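Local atomic coordinates of uncharacterized protein YJL217W (Saccharomyces cerevisiae, PDB entry 3O12), a protein that acts in the galactose metabolic pathway by way of GAL83 and may control the level of the enolase ENO1. Residues K133-T138 with L172-P177. Residues are numbered along the deposited sequence; the frame is centred on the assembly and turned at random.
Sequences KSDWST and LVRLAP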
loop_
_atom_site.group_PDB
_atom_site.type_symbol
_atom_site.label_atom_id
_atom_site.label_comp_id
_atom_site.label_asym_id
_atom_site.label_seq_id
_atom_site.Cartn_x
_atom_site.Cartn_y
_atom_site.Cartn_z
ATOM N N LYS A 133 -14.014 -3.234 -9.623
ATOM C CA LYS A 133 -14.592 -2.924 -8.316
ATOM C C LYS A 133 -13.711 -3.455 -7.185
ATOM O O LYS A 133 -12.928 -4.402 -7.377
ATOM C CB LYS A 133 -15.990 -3.525 -8.202
ATOM C CG LYS A 133 -17.005 -2.944 -9.165
ATOM C CD LYS A 133 -18.347 -3.634 -8.934
ATOM C CE LYS A 133 -19.400 -3.238 -9.950
ATOM N NZ LYS A 133 -20.627 -4.069 -9.758
ATOM N N SER A 134 -13.847 -2.849 -6.004
ATOM C CA SER A 134 -13.022 -3.194 -4.830
ATOM C C SER A 134 -13.498 -4.420 -4.025
ATOM O O SER A 134 -14.694 -4.579 -3.757
ATOM C CB SER A 134 -12.923 -1.994 -3.884
ATOM O OG SER A 134 -12.304 -0.873 -4.509
ATOM N N ASP A 135 -12.531 -5.255 -3.633
ATOM C CA ASP A 135 -12.740 -6.442 -2.789
ATOM C C ASP A 135 -11.828 -6.332 -1.573
ATOM O O ASP A 135 -10.598 -6.475 -1.666
ATOM C CB ASP A 135 -12.432 -7.716 -3.594
ATOM C CG ASP A 135 -12.500 -8.993 -2.760
ATOM O OD1 ASP A 135 -12.584 -8.945 -1.501
ATOM O OD2 ASP A 135 -12.457 -10.081 -3.386
ATOM N N TRP A 136 -12.443 -6.065 -0.433
ATOM C CA TRP A 136 -11.763 -5.700 0.800
ATOM C C TRP A 136 -11.790 -6.848 1.793
ATOM O O TRP A 136 -12.844 -7.411 2.072
ATOM C CB TRP A 136 -12.514 -4.492 1.368
ATOM C CG TRP A 136 -12.063 -3.918 2.674
ATOM C CD1 TRP A 136 -10.802 -3.935 3.212
ATOM C CD2 TRP A 136 -12.876 -3.166 3.576
ATOM N NE1 TRP A 136 -10.794 -3.255 4.412
ATOM C CE2 TRP A 136 -12.056 -2.779 4.659
ATOM C CE3 TRP A 136 -14.223 -2.780 3.572
ATOM C CZ2 TRP A 136 -12.544 -2.032 5.729
ATOM C CZ3 TRP A 136 -14.705 -2.044 4.638
ATOM C CH2 TRP A 136 -13.864 -1.674 5.699
ATOM N N SER A 137 -10.627 -7.203 2.326
ATOM C CA SER A 137 -10.529 -8.193 3.389
ATOM C C SER A 137 -9.770 -7.595 4.554
ATOM O O SER A 137 -8.840 -6.810 4.354
ATOM C CB SER A 137 -9.821 -9.454 2.900
ATOM O OG SER A 137 -9.904 -10.479 3.880
ATOM N N THR A 138 -10.153 -7.958 5.768
ATOM C CA THR A 138 -9.542 -7.362 6.934
ATOM C C THR A 138 -9.593 -8.292 8.113
ATOM O O THR A 138 -10.466 -9.160 8.199
ATOM C CB THR A 138 -10.235 -6.026 7.273
ATOM O OG1 THR A 138 -9.452 -5.313 8.242
ATOM C CG2 THR A 138 -11.656 -6.272 7.797
ATOM N N LEU A 172 1.635 -15.257 4.742
ATOM C CA LEU A 172 0.765 -14.851 3.647
ATOM C C LEU A 172 -0.431 -14.062 4.154
ATOM O O LEU A 172 -1.040 -14.415 5.182
ATOM C CB LEU A 172 0.271 -16.083 2.893
ATOM C CG LEU A 172 -0.690 -15.798 1.739
ATOM C CD1 LEU A 172 0.094 -15.319 0.531
ATOM C CD2 LEU A 172 -1.531 -17.036 1.391
ATOM N N VAL A 173 -0.779 -13.018 3.420
ATOM C CA VAL A 173 -1.931 -12.168 3.705
ATOM C C VAL A 173 -2.987 -12.408 2.621
ATOM O O VAL A 173 -4.186 -12.532 2.902
ATOM C CB VAL A 173 -1.516 -10.667 3.676
ATOM C CG1 VAL A 173 -2.731 -9.744 3.768
ATOM C CG2 VAL A 173 -0.527 -10.359 4.778
ATOM N N ARG A 174 -2.545 -12.479 1.375
ATOM C CA ARG A 174 -3.464 -12.601 0.255
ATOM C C ARG A 174 -2.807 -13.196 -0.975
ATOM O O ARG A 174 -1.640 -12.921 -1.259
ATOM C CB ARG A 174 -4.068 -11.246 -0.077
ATOM C CG ARG A 174 -5.279 -11.337 -0.988
ATOM C CD ARG A 174 -6.170 -10.156 -0.765
ATOM N NE ARG A 174 -7.386 -10.196 -1.573
ATOM C CZ ARG A 174 -8.325 -9.265 -1.490
ATOM N NH1 ARG A 174 -8.165 -8.261 -0.635
ATOM N NH2 ARG A 174 -9.405 -9.333 -2.250
ATOM N N LEU A 175 -3.564 -14.003 -1.706
ATOM C CA LEU A 175 -3.103 -14.638 -2.935
ATOM C C LEU A 175 -4.265 -14.584 -3.911
ATOM O O LEU A 175 -5.324 -15.177 -3.661
ATOM C CB LEU A 175 -2.698 -16.089 -2.667
ATOM C CG LEU A 175 -2.262 -16.969 -3.847
ATOM C CD1 LEU A 175 -0.907 -16.548 -4.362
ATOM C CD2 LEU A 175 -2.243 -18.436 -3.445
ATOM N N ALA A 176 -4.089 -13.874 -5.016
ATOM C CA ALA A 176 -5.222 -13.575 -5.883
ATOM C C ALA A 176 -4.827 -13.358 -7.321
ATOM O O ALA A 176 -3.686 -13.014 -7.600
ATOM C CB ALA A 176 -5.915 -12.332 -5.378
ATOM N N PRO A 177 -5.777 -13.498 -8.248
ATOM C CA PRO A 177 -5.506 -13.120 -9.636
ATOM C C PRO A 177 -5.319 -11.617 -9.732
ATOM O O PRO A 177 -5.963 -10.856 -9.012
ATOM C CB PRO A 177 -6.790 -13.517 -10.380
ATOM C CG PRO A 177 -7.510 -14.442 -9.473
ATOM C CD PRO A 177 -7.139 -14.026 -8.073
#
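Two antiparallel sheets face each other here, and at the surface of the fold Arg174, on the edge strand 172-177, reaches across to Asp135 on strand 134-140. The backbones stay well apart, so this one arginine makes almost the whole contact. Its CG lies anti to the backbone N (chi1 -166°) and the chain runs on extended to NE, which carries the guanidinium across. There it meets the main chain end-on: Arg174 NH1 and Arg174 NH2 both donate to Asp135 O, each 3.2 Å away. The carbonyl oxygen sits close to the guanidinium plane, yet both nitrogens approach it from the same face of the peptide, and both bonds are bent (N-H...O near 145°), as expected when two donors share one acceptor. Arg174 NH2 also forms a salt bridge with Asp135 OD1 at 3.3 Å, with Asp135 OD2 just as close: the nitrogen sits over the carboxylate, whose plane is turned 66° from the guanidinium, so the two do not pair flat. Beside this grip, Ser137 CB brushes Arg174 NH1 at 4.1 Å. The strongest polar bond of Arg174 runs from NH1 to Ser127 OG and ties the group to strand 122-131, the hairpin partner of 134-140. At its root, Arg174 forms a classic beta bulge with Val173 opposite Ile161, so the bridge links strand 158-164 and the edge of its sheet to the facing hairpin.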